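Local coordinates for BRIC1 (Synthetic construct, PDB 6FF6), which is a computationally designed repeat protein whose helices pack into bundles that form a novel corrugated architecture, at residues Glu142-Leu147 / Leu158-Arg163. Residues are numbered along the deposited sequence; the frame is centred on the assembly and turned at random.
Sequences EQLLKL and LNAIFR
Leu144 and Leu145 meet Ala160 and Ile161 where two antiparallel helices of a helical bundle pack together. The sequence here resembles the Hpt domain family, whose members are four-helix bundles. Helices 125-146 and 155-174 follow each other in the chain, and the contact lies near the end of the first and the start of the second. The short segments run at 151° to each other, with their axes 9.7 Å apart at closest approach. All four touching residues are buried, and the contact across the segments is apolar.

The main pair is Leu144 with Ile161. The two side chains run past each other in opposite directions, so Leu144 reaches toward the second helix beside Ile161 rather than meeting it end to end. Leu144 CB sits 3.6 Å from Ile161 CG1. The branch of Leu144 that ends in CD1 extends further and touches Ala160 CB at 3.6 Å. The small methyl of Ala160 is met by that one branch.

Ile161 reaches back with its longer arm. Its CG1 lies anti to the carbonyl carbon (chi1 -59°), and the extended second torsion (chi2 154°) carries CD1 out to the first helix. There CD1 approaches the backbone as well as side chains, with Leu145 N at 3.9 Å.

Two further helices border the contact: Leu145 also packs on Phe209 of helix 203-224, and Ile161 on Leu191 of helix 178-196. The loosest of the side-chain contacts is methyl to methyl: Leu145 CD2 lies 4.1 Å from Ile161 CD1.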
loop_
_atom_site.group_PDB
_atom_site.type_symbol
_atom_site.label_atom_id
_atom_site.label_comp_id
_atom_site.label_asym_id
_atom_site.label_seq_id
_atom_site.Cartn_x
_atom_site.Cartn_y
_atom_site.Cartn_z
ATOM N N GLU A 142 21.315 19.185 -4.911
ATOM C CA GLU A 142 22.314 20.145 -4.459
ATOM C C GLU A 142 23.655 19.935 -5.139
ATOM O O GLU A 142 24.210 20.862 -5.741
ATOM C CB GLU A 142 22.479 20.055 -2.938
ATOM C CG GLU A 142 23.340 21.160 -2.356
ATOM C CD GLU A 142 23.561 21.011 -0.868
ATOM O OE1 GLU A 142 24.222 20.023 -0.471
ATOM O OE2 GLU A 142 23.069 21.870 -0.096
ATOM N N GLN A 143 24.172 18.707 -5.037
ATOM C CA GLN A 143 25.459 18.330 -5.577
ATOM C C GLN A 143 25.518 18.364 -7.096
ATOM O O GLN A 143 26.513 18.871 -7.634
ATOM C CB GLN A 143 25.884 16.987 -5.012
ATOM C CG GLN A 143 26.109 17.035 -3.489
ATOM C CD GLN A 143 27.175 18.015 -3.052
ATOM O OE1 GLN A 143 26.873 19.149 -2.656
ATOM N NE2 GLN A 143 28.439 17.598 -3.115
ATOM N N LEU A 144 24.458 17.876 -7.791
ATOM C CA LEU A 144 24.396 17.902 -9.264
ATOM C C LEU A 144 24.332 19.340 -9.814
ATOM O O LEU A 144 24.904 19.609 -10.883
ATOM C CB LEU A 144 23.229 17.081 -9.808
ATOM C CG LEU A 144 23.278 15.583 -9.635
ATOM C CD1 LEU A 144 21.931 14.964 -9.984
ATOM C CD2 LEU A 144 24.395 14.971 -10.471
ATOM N N LEU A 145 23.649 20.264 -9.080
ATOM C CA LEU A 145 23.594 21.688 -9.430
ATOM C C LEU A 145 25.026 22.214 -9.393
ATOM O O LEU A 145 25.488 22.779 -10.380
ATOM C CB LEU A 145 22.696 22.506 -8.448
ATOM C CG LEU A 145 21.192 22.364 -8.628
ATOM C CD1 LEU A 145 20.429 22.854 -7.398
ATOM C CD2 LEU A 145 20.721 22.994 -9.925
ATOM N N LYS A 146 25.742 21.933 -8.276
ATOM C CA LYS A 146 27.132 22.314 -8.000
ATOM C C LYS A 146 28.139 21.700 -8.995
ATOM O O LYS A 146 29.264 22.203 -9.127
ATOM C CB LYS A 146 27.512 21.961 -6.553
ATOM C CG LYS A 146 26.857 22.848 -5.507
ATOM C CD LYS A 146 27.287 22.433 -4.114
ATOM C CE LYS A 146 26.713 23.344 -3.060
ATOM N NZ LYS A 146 27.484 23.277 -1.793
ATOM N N LEU A 147 27.735 20.623 -9.689
ATOM C CA LEU A 147 28.560 19.978 -10.715
ATOM C C LEU A 147 28.252 20.582 -12.105
ATOM O O LEU A 147 27.142 21.078 -12.362
ATOM C CB LEU A 147 28.344 18.449 -10.729
ATOM C CG LEU A 147 28.883 17.628 -9.539
ATOM C CD1 LEU A 147 28.444 16.202 -9.639
ATOM C CD2 LEU A 147 30.411 17.673 -9.454
ATOM N N LEU A 158 20.981 17.156 -15.795
ATOM C CA LEU A 158 19.815 18.032 -15.817
ATOM C C LEU A 158 18.557 17.188 -15.824
ATOM O O LEU A 158 17.573 17.555 -15.180
ATOM C CB LEU A 158 19.842 19.012 -17.001
ATOM C CG LEU A 158 20.868 20.163 -16.920
ATOM C CD1 LEU A 158 20.924 20.926 -18.214
ATOM C CD2 LEU A 158 20.580 21.115 -15.755
ATOM N N ASN A 159 18.607 16.032 -16.487
ATOM C CA ASN A 159 17.496 15.102 -16.471
ATOM C C ASN A 159 17.320 14.535 -15.032
ATOM O O ASN A 159 16.182 14.390 -14.583
ATOM C CB ASN A 159 17.717 13.987 -17.475
ATOM C CG ASN A 159 16.515 13.097 -17.644
ATOM O OD1 ASN A 159 15.510 13.488 -18.239
ATOM N ND2 ASN A 159 16.592 11.878 -17.117
ATOM N N ALA A 160 18.442 14.266 -14.306
ATOM C CA ALA A 160 18.436 13.765 -12.925
ATOM C C ALA A 160 17.846 14.784 -11.913
ATOM O O ALA A 160 17.006 14.419 -11.078
ATOM C CB ALA A 160 19.843 13.377 -12.515
ATOM N N ILE A 161 18.289 16.056 -11.990
ATOM C CA ILE A 161 17.809 17.102 -11.096
ATOM C C ILE A 161 16.332 17.244 -11.366
ATOM O O ILE A 161 15.552 17.302 -10.413
ATOM C CB ILE A 161 18.571 18.442 -11.264
ATOM C CG1 ILE A 161 20.087 18.271 -11.008
ATOM C CG2 ILE A 161 17.995 19.530 -10.338
ATOM C CD1 ILE A 161 20.983 19.293 -11.725
ATOM N N PHE A 162 15.941 17.222 -12.664
ATOM C CA PHE A 162 14.547 17.324 -13.093
ATOM C C PHE A 162 13.676 16.257 -12.458
ATOM O O PHE A 162 12.632 16.585 -11.898
ATOM C CB PHE A 162 14.419 17.252 -14.625
ATOM C CG PHE A 162 12.997 17.141 -15.140
ATOM C CD1 PHE A 162 12.208 18.273 -15.303
ATOM C CD2 PHE A 162 12.447 15.900 -15.461
ATOM C CE1 PHE A 162 10.897 18.168 -15.776
ATOM C CE2 PHE A 162 11.135 15.796 -15.929
ATOM C CZ PHE A 162 10.370 16.931 -16.084
ATOM N N ARG A 163 14.081 14.986 -12.577
ATOM C CA ARG A 163 13.315 13.866 -12.045
ATOM C C ARG A 163 13.217 13.889 -10.529
ATOM O O ARG A 163 12.143 13.591 -10.006
ATOM C CB ARG A 163 13.844 12.517 -12.566
ATOM C CG ARG A 163 13.715 12.293 -14.082
ATOM C CD ARG A 163 12.286 12.337 -14.609
ATOM N NE ARG A 163 11.535 11.123 -14.303
ATOM C CZ ARG A 163 10.440 10.746 -14.956
ATOM N NH1 ARG A 163 9.967 11.482 -15.955
ATOM N NH2 ARG A 163 9.813 9.624 -14.621
#